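Local coordinates for protein beta subunit of photoactivated adenylyl cyclase (Beggiatoa sp. PS, PDB 5MBC) that senses blue light through a flavin-binding BLUF domain and probably makes cyclic AMP from ATP in response, at residues Leu8-Lys13 with Phe50-Glu55; Arg287-Ala292 with Ile310-His315. All coordinates share one frame; numbering follows the deposited sequence.

Contact 1 (Leu8-Lys13 with Phe50-Glu55); sequences LVYISK and FFQILE. With FMN (flavin mononucleotide), chain G.
Y10 and Q52 stand side by side on neighbouring antiparallel strands and point the same way, their ends meeting the flavin in the tyrosine-glutamine-flavin hydrogen-bond network characteristic of BLUF photoreceptors. Q52 CB lies against the Y10 ring, 3.5 Å from CE2. CG sits anti to the backbone N (chi1 -171°), and the chain runs on extended, lifting the amide past the tyrosine to the isoalloxazine. The amide splits its two ends: OE1 takes the hydrogen bond from Y10 OH, modelled at a doubtfully short 2.4 Å, while NE2 donates to FMN N5 at 2.9 Å. As modelled, each end of the amide has its own partner, which would fix its rotation, and its plane is turned 67° from the tyrosine ring. Farther along the same face of the sheet, the F50 ring takes the flavin methyl C7M over one face, 3.5 Å from CD2, and S12 OG, hydrogen-bonded to H74, lies at its edge. Beneath this network, the backbone pairs L8 with L54, Y10 with Q52 and S12 with F50 through two hydrogen bonds each. On the other face, V9 CG2 packs on I53 CG1 at 3.8 Å and I11 CG2 on F51. Strands 77-86 and 40-46 flank the pair; helix 58-69 covers the Y10 and Q52 side, while L115 and I119 of the second subunit pack against the face carrying V9, I11, F51 and I53.

Contact 2 (Arg287-Ala292 with Ile310-His315); sequences RQLPYA and INLGAH
L289 and L312 mark the nearest approach of the two backbones, their CA atoms 8.5 Å apart, so the irregular 287-292 segment and strand 310-315 meet through side chains alone. Y291 carries much of the contact. Its CG lies anti to the carbonyl carbon (chi1 -58°), and the ring meets two aliphatic side chains of the strand, both on the same side of its plane. CE1 rests 3.7 Å from L312 CD2, while CE2 is 3.8 Å from I310 CD1, a side chain that crosses the tyrosine at about a right angle. The same I310 methyl comes within 3.2 Å of Y291 OH, a close van der Waals approach. L312 forks between two partners: CD2 meets the tyrosine, and CD1 lies 3.7 Å from L289 CD1. The other L289 methyl, CD2, reaches more loosely to H315 CE1 at 4.3 Å. The imidazole is held by its own strand, where NE2 donates 2.8 Å to L312 O, entering above the carbonyl plane but close to the plane of the histidine ring. Just before it, N311 OD1 accepts from G313 N in an Asx turn. An alanine in place of Y291 would probably strip I310 CD1 and L312 CD2 of their partner here, leaving chiefly the L289 contacts to join the segments. The two hydrogen bonds just described stay within segment 310-315, and what joins it to the segment after helix 274-285 is apolar contact, relying on the fit of side chains at a partly exposed surface and lacking the directional hold of shared hydrogen bonds.

How the contacts relate
Contact 1 is wholly buried, whereas contact 2 lies at the surface, on the opposite side of the chain's centre; their centres are 51 Å apart and they share no strand or helix. One belongs to the light-sensing BLUF domain, the other to the cyclase domain. The chemistry differs accordingly: in contact 1 two adjacent strands of a sheet exchange backbone bonds in regular register and set polar side chains on a cofactor, while in contact 2 the irregular segment meets strand 310-315 through aliphatic and aromatic side chains, its backbone bonds going to other partners. The second subunit also packs on contact 1, but it does not touch contact 2.

Contact 1 (Leu8-Lys13 with Phe50-Glu55)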
loop_
_atom_site.group_PDB
_atom_site.type_symbol
_atom_site.label_atom_id
_atom_site.label_comp_id
_atom_site.label_asym_id
_atom_site.label_seq_id
_atom_site.Cartn_x
_atom_site.Cartn_y
_atom_site.Cartn_z
ATOM N N LEU B 8 0.429 -2.893 -26.115
ATOM C CA LEU B 8 0.069 -3.226 -24.745
ATOM C C LEU B 8 0.640 -4.588 -24.375
ATOM O O LEU B 8 0.905 -5.427 -25.239
ATOM C CB LEU B 8 -1.453 -3.254 -24.556
ATOM C CG LEU B 8 -2.337 -2.345 -25.410
ATOM C CD1 LEU B 8 -3.805 -2.640 -25.145
ATOM C CD2 LEU B 8 -2.031 -0.897 -25.125
ATOM N N VAL B 9 0.802 -4.805 -23.073
ATOM C CA VAL B 9 1.200 -6.098 -22.531
ATOM C C VAL B 9 0.465 -6.289 -21.213
ATOM O O VAL B 9 0.465 -5.395 -20.360
ATOM C CB VAL B 9 2.728 -6.214 -22.341
ATOM C CG1 VAL B 9 3.275 -5.028 -21.565
ATOM C CG2 VAL B 9 3.080 -7.523 -21.647
ATOM N N TYR B 10 -0.192 -7.435 -21.058
ATOM C CA TYR B 10 -0.958 -7.711 -19.854
ATOM C C TYR B 10 -0.696 -9.137 -19.398
ATOM O O TYR B 10 -0.234 -9.986 -20.165
ATOM C CB TYR B 10 -2.465 -7.494 -20.071
ATOM C CG TYR B 10 -3.139 -8.543 -20.933
ATOM C CD1 TYR B 10 -3.678 -9.695 -20.370
ATOM C CD2 TYR B 10 -3.248 -8.374 -22.306
ATOM C CE1 TYR B 10 -4.293 -10.653 -21.152
ATOM C CE2 TYR B 10 -3.865 -9.325 -23.095
ATOM C CZ TYR B 10 -4.385 -10.463 -22.513
ATOM O OH TYR B 10 -4.998 -11.414 -23.297
ATOM N N ILE B 11 -0.999 -9.386 -18.129
ATOM C CA ILE B 11 -1.006 -10.727 -17.563
ATOM C C ILE B 11 -2.394 -10.993 -17.001
ATOM O O ILE B 11 -3.110 -10.072 -16.597
ATOM C CB ILE B 11 0.071 -10.913 -16.472
ATOM C CG1 ILE B 11 -0.120 -9.894 -15.348
ATOM C CG2 ILE B 11 1.463 -10.806 -17.075
ATOM C CD1 ILE B 11 0.838 -10.074 -14.193
ATOM N N SER B 12 -2.779 -12.265 -16.989
ATOM C CA SER B 12 -4.073 -12.659 -16.454
ATOM C C SER B 12 -3.970 -14.074 -15.911
ATOM O O SER B 12 -3.025 -14.809 -16.207
ATOM C CB SER B 12 -5.177 -12.568 -17.515
ATOM O OG SER B 12 -4.972 -13.515 -18.548
ATOM N N LYS B 13 -4.957 -14.447 -15.102
ATOM C CA LYS B 13 -5.026 -15.778 -14.515
ATOM C C LYS B 13 -5.902 -16.659 -15.396
ATOM O O LYS B 13 -7.047 -16.304 -15.693
ATOM C CB LYS B 13 -5.579 -15.724 -13.092
ATOM C CG LYS B 13 -5.598 -17.074 -12.394
ATOM C CD LYS B 13 -6.156 -16.967 -10.985
ATOM C CE LYS B 13 -6.096 -18.308 -10.273
ATOM N NZ LYS B 13 -6.818 -19.369 -11.030
ATOM N N PHE B 50 -1.625 -16.196 -18.112
ATOM C CA PHE B 50 -1.529 -15.762 -19.498
ATOM C C PHE B 50 -0.608 -14.554 -19.598
ATOM O O PHE B 50 -0.609 -13.684 -18.723
ATOM C CB PHE B 50 -2.906 -15.408 -20.062
ATOM C CG PHE B 50 -3.671 -16.584 -20.601
ATOM C CD1 PHE B 50 -3.043 -17.539 -21.382
ATOM C CD2 PHE B 50 -5.022 -16.730 -20.330
ATOM C CE1 PHE B 50 -3.746 -18.620 -21.881
ATOM C CE2 PHE B 50 -5.732 -17.808 -20.826
ATOM C CZ PHE B 50 -5.093 -18.754 -21.602
ATOM N N PHE B 51 0.184 -14.514 -20.666
ATOM C CA PHE B 51 1.005 -13.359 -21.011
ATOM C C PHE B 51 0.724 -13.020 -22.464
ATOM O O PHE B 51 0.851 -13.886 -23.335
ATOM C CB PHE B 51 2.507 -13.638 -20.832
ATOM C CG PHE B 51 2.886 -14.176 -19.478
ATOM C CD1 PHE B 51 2.660 -15.504 -19.156
ATOM C CD2 PHE B 51 3.507 -13.364 -18.545
ATOM C CE1 PHE B 51 3.020 -16.006 -17.920
ATOM C CE2 PHE B 51 3.871 -13.862 -17.307
ATOM C CZ PHE B 51 3.627 -15.183 -16.996
ATOM N N GLN B 52 0.339 -11.775 -22.734
ATOM C CA GLN B 52 0.056 -11.386 -24.107
ATOM C C GLN B 52 0.559 -9.980 -24.385
ATOM O O GLN B 52 0.383 -9.069 -23.572
ATOM C CB GLN B 52 -1.442 -11.468 -24.426
ATOM C CG GLN B 52 -1.741 -11.273 -25.905
ATOM C CD GLN B 52 -3.174 -11.592 -26.268
ATOM O OE1 GLN B 52 -4.106 -11.234 -25.549
ATOM N NE2 GLN B 52 -3.358 -12.275 -27.391
ATOM N N ILE B 53 1.186 -9.821 -25.547
ATOM C CA ILE B 53 1.601 -8.528 -26.071
ATOM C C ILE B 53 0.792 -8.266 -27.333
ATOM O O ILE B 53 0.675 -9.149 -28.191
ATOM C CB ILE B 53 3.111 -8.494 -26.367
ATOM C CG1 ILE B 53 3.904 -8.934 -25.133
ATOM C CG2 ILE B 53 3.539 -7.106 -26.815
ATOM C CD1 ILE B 53 5.389 -9.089 -25.379
ATOM N N LEU B 54 0.217 -7.071 -27.436
ATOM C CA LEU B 54 -0.591 -6.684 -28.583
ATOM C C LEU B 54 -0.085 -5.357 -29.125
ATOM O O LEU B 54 0.179 -4.430 -28.357
ATOM C CB LEU B 54 -2.075 -6.560 -28.208
ATOM C CG LEU B 54 -2.803 -7.831 -27.768
ATOM C CD1 LEU B 54 -4.130 -7.486 -27.112
ATOM C CD2 LEU B 54 -3.022 -8.756 -28.953
ATOM N N GLU B 55 0.047 -5.266 -30.448
ATOM C CA GLU B 55 0.542 -4.054 -31.084
ATOM C C GLU B 55 -0.174 -3.827 -32.407
ATOM O O GLU B 55 -0.511 -4.774 -33.123
ATOM C CB GLU B 55 2.062 -4.112 -31.307
ATOM C CG GLU B 55 2.546 -5.394 -31.955
ATOM C CD GLU B 55 4.053 -5.440 -32.111
ATOM O OE1 GLU B 55 4.555 -6.365 -32.784
ATOM O OE2 GLU B 55 4.737 -4.550 -31.562
HETATM N N1 FMN G . -8.997 -12.742 -29.980
HETATM C C2 FMN G . -8.403 -12.082 -31.036
HETATM O O2 FMN G . -9.049 -11.864 -32.058
HETATM N N3 FMN G . -7.091 -11.665 -30.947
HETATM C C4 FMN G . -6.367 -11.909 -29.798
HETATM O O4 FMN G . -5.196 -11.540 -29.720
HETATM C C4A FMN G . -6.964 -12.574 -28.732
HETATM N N5 FMN G . -6.242 -12.819 -27.585
HETATM C C5A FMN G . -6.831 -13.477 -26.528
HETATM C C6 FMN G . -6.097 -13.721 -25.373
HETATM C C7 FMN G . -6.684 -14.384 -24.304
HETATM C C7M FMN G . -5.887 -14.644 -23.060
HETATM C C8 FMN G . -8.008 -14.805 -24.390
HETATM C C8M FMN G . -8.647 -15.521 -23.238
HETATM C C9 FMN G . -8.741 -14.560 -25.546
HETATM C C9A FMN G . -8.154 -13.896 -26.617
HETATM N N10 FMN G . -8.882 -13.650 -27.766
HETATM C C10 FMN G . -8.286 -12.991 -28.826
HETATM C "C1'" FMN G . -10.311 -14.107 -27.864
HETATM C "C2'" FMN G . -11.279 -12.931 -27.764
HETATM O "O2'" FMN G . -11.336 -12.477 -26.431
HETATM C "C3'" FMN G . -12.676 -13.339 -28.213
HETATM O "O3'" FMN G . -13.086 -14.473 -27.481
HETATM C "C4'" FMN G . -12.714 -13.669 -29.701
HETATM O "O4'" FMN G . -12.113 -12.629 -30.440
HETATM C "C5'" FMN G . -14.151 -13.872 -30.168
HETATM O "O5'" FMN G . -14.602 -12.743 -30.884
HETATM P P FMN G . -16.180 -12.487 -31.079
HETATM O O1P FMN G . -16.543 -11.150 -30.481
HETATM O O2P FMN G . -16.531 -12.522 -32.547
HETATM O O3P FMN G . -16.941 -13.571 -30.349
#

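Contact 2 (Arg287-Ala292 with Ile310-His315)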
loop_
_atom_site.group_PDB
_atom_site.type_symbol
_atom_site.label_atom_id
_atom_site.label_comp_id
_atom_site.label_asym_id
_atom_site.label_seq_id
_atom_site.Cartn_x
_atom_site.Cartn_y
_atom_site.Cartn_z
ATOM N N ARG B 287 -20.944 8.803 17.804
ATOM C CA ARG B 287 -21.046 8.158 19.110
ATOM C C ARG B 287 -21.924 8.961 20.060
ATOM O O ARG B 287 -22.614 8.384 20.907
ATOM C CB ARG B 287 -19.657 7.967 19.722
ATOM C CG ARG B 287 -18.989 6.643 19.400
ATOM C CD ARG B 287 -18.844 6.401 17.900
ATOM N NE ARG B 287 -18.121 5.184 17.621
ATOM C CZ ARG B 287 -17.748 4.803 16.409
ATOM N NH1 ARG B 287 -18.068 5.539 15.367
ATOM N NH2 ARG B 287 -17.083 3.664 16.237
ATOM N N GLN B 288 -21.918 10.284 19.925
ATOM C CA GLN B 288 -22.682 11.173 20.788
ATOM C C GLN B 288 -24.023 11.573 20.187
ATOM O O GLN B 288 -24.757 12.350 20.805
ATOM C CB GLN B 288 -21.859 12.426 21.095
ATOM C CG GLN B 288 -20.407 12.136 21.439
ATOM C CD GLN B 288 -19.512 13.343 21.247
ATOM O OE1 GLN B 288 -18.375 13.223 20.788
ATOM N NE2 GLN B 288 -20.023 14.518 21.594
ATOM N N LEU B 289 -24.360 11.062 19.005
ATOM C CA LEU B 289 -25.568 11.458 18.307
ATOM C C LEU B 289 -26.575 10.312 18.264
ATOM O O LEU B 289 -26.195 9.138 18.329
ATOM C CB LEU B 289 -25.250 11.904 16.874
ATOM C CG LEU B 289 -24.320 13.107 16.719
ATOM C CD1 LEU B 289 -23.970 13.328 15.256
ATOM C CD2 LEU B 289 -24.951 14.357 17.318
ATOM N N PRO B 290 -27.872 10.619 18.157
ATOM C CA PRO B 290 -28.870 9.554 17.995
ATOM C C PRO B 290 -28.982 9.084 16.553
ATOM O O PRO B 290 -29.993 8.491 16.160
ATOM C CB PRO B 290 -30.165 10.219 18.474
ATOM C CG PRO B 290 -29.968 11.660 18.158
ATOM C CD PRO B 290 -28.498 11.940 18.349
ATOM N N TYR B 291 -27.951 9.353 15.755
ATOM C CA TYR B 291 -27.892 8.938 14.362
ATOM C C TYR B 291 -26.533 8.312 14.091
ATOM O O TYR B 291 -25.515 8.770 14.618
ATOM C CB TYR B 291 -28.124 10.122 13.411
ATOM C CG TYR B 291 -29.451 10.818 13.616
ATOM C CD1 TYR B 291 -29.596 11.805 14.582
ATOM C CD2 TYR B 291 -30.556 10.491 12.843
ATOM C CE1 TYR B 291 -30.806 12.443 14.777
ATOM C CE2 TYR B 291 -31.772 11.123 13.031
ATOM C CZ TYR B 291 -31.891 12.099 13.998
ATOM O OH TYR B 291 -33.097 12.732 14.189
ATOM N N ALA B 292 -26.521 7.262 13.275
ATOM C CA ALA B 292 -25.289 6.570 12.926
ATOM C C ALA B 292 -24.597 7.170 11.710
ATOM O O ALA B 292 -23.557 6.653 11.289
ATOM C CB ALA B 292 -25.570 5.085 12.678
ATOM N N ILE B 310 -31.888 16.314 8.439
ATOM C CA ILE B 310 -32.087 16.738 9.818
ATOM C C ILE B 310 -30.856 17.519 10.253
ATOM O O ILE B 310 -29.731 17.014 10.160
ATOM C CB ILE B 310 -32.335 15.546 10.756
ATOM C CG1 ILE B 310 -33.632 14.832 10.364
ATOM C CG2 ILE B 310 -32.385 16.004 12.205
ATOM C CD1 ILE B 310 -33.931 13.608 11.194
ATOM N N ASN B 311 -31.066 18.747 10.718
ATOM C CA ASN B 311 -29.972 19.589 11.184
ATOM C C ASN B 311 -29.650 19.238 12.631
ATOM O O ASN B 311 -30.529 19.284 13.499
ATOM C CB ASN B 311 -30.340 21.065 11.054
ATOM C CG ASN B 311 -29.200 21.985 11.446
ATOM O OD1 ASN B 311 -28.968 22.235 12.630
ATOM N ND2 ASN B 311 -28.485 22.499 10.453
ATOM N N LEU B 312 -28.391 18.886 12.891
ATOM C CA LEU B 312 -27.943 18.502 14.220
ATOM C C LEU B 312 -27.200 19.628 14.931
ATOM O O LEU B 312 -26.520 19.378 15.932
ATOM C CB LEU B 312 -27.068 17.249 14.136
ATOM C CG LEU B 312 -27.731 16.037 13.477
ATOM C CD1 LEU B 312 -26.779 14.850 13.430
ATOM C CD2 LEU B 312 -29.019 15.670 14.200
ATOM N N GLY B 313 -27.318 20.859 14.436
ATOM C CA GLY B 313 -26.703 21.999 15.082
ATOM C C GLY B 313 -25.246 22.175 14.704
ATOM O O GLY B 313 -24.666 21.421 13.921
ATOM N N ALA B 314 -24.643 23.209 15.283
ATOM C CA ALA B 314 -23.235 23.488 15.045
ATOM C C ALA B 314 -22.370 22.675 15.997
ATOM O O ALA B 314 -22.687 22.529 17.181
ATOM C CB ALA B 314 -22.946 24.980 15.216
ATOM N N HIS B 315 -21.274 22.139 15.472
ATOM C CA HIS B 315 -20.370 21.320 16.260
ATOM C C HIS B 315 -18.934 21.707 15.951
ATOM O O HIS B 315 -18.563 21.877 14.786
ATOM C CB HIS B 315 -20.576 19.827 15.986
ATOM C CG HIS B 315 -21.889 19.304 16.472
ATOM N ND1 HIS B 315 -22.028 18.634 17.669
ATOM C CD2 HIS B 315 -23.129 19.367 15.930
ATOM C CE1 HIS B 315 -23.294 18.299 17.838
ATOM N NE2 HIS B 315 -23.983 18.732 16.798
#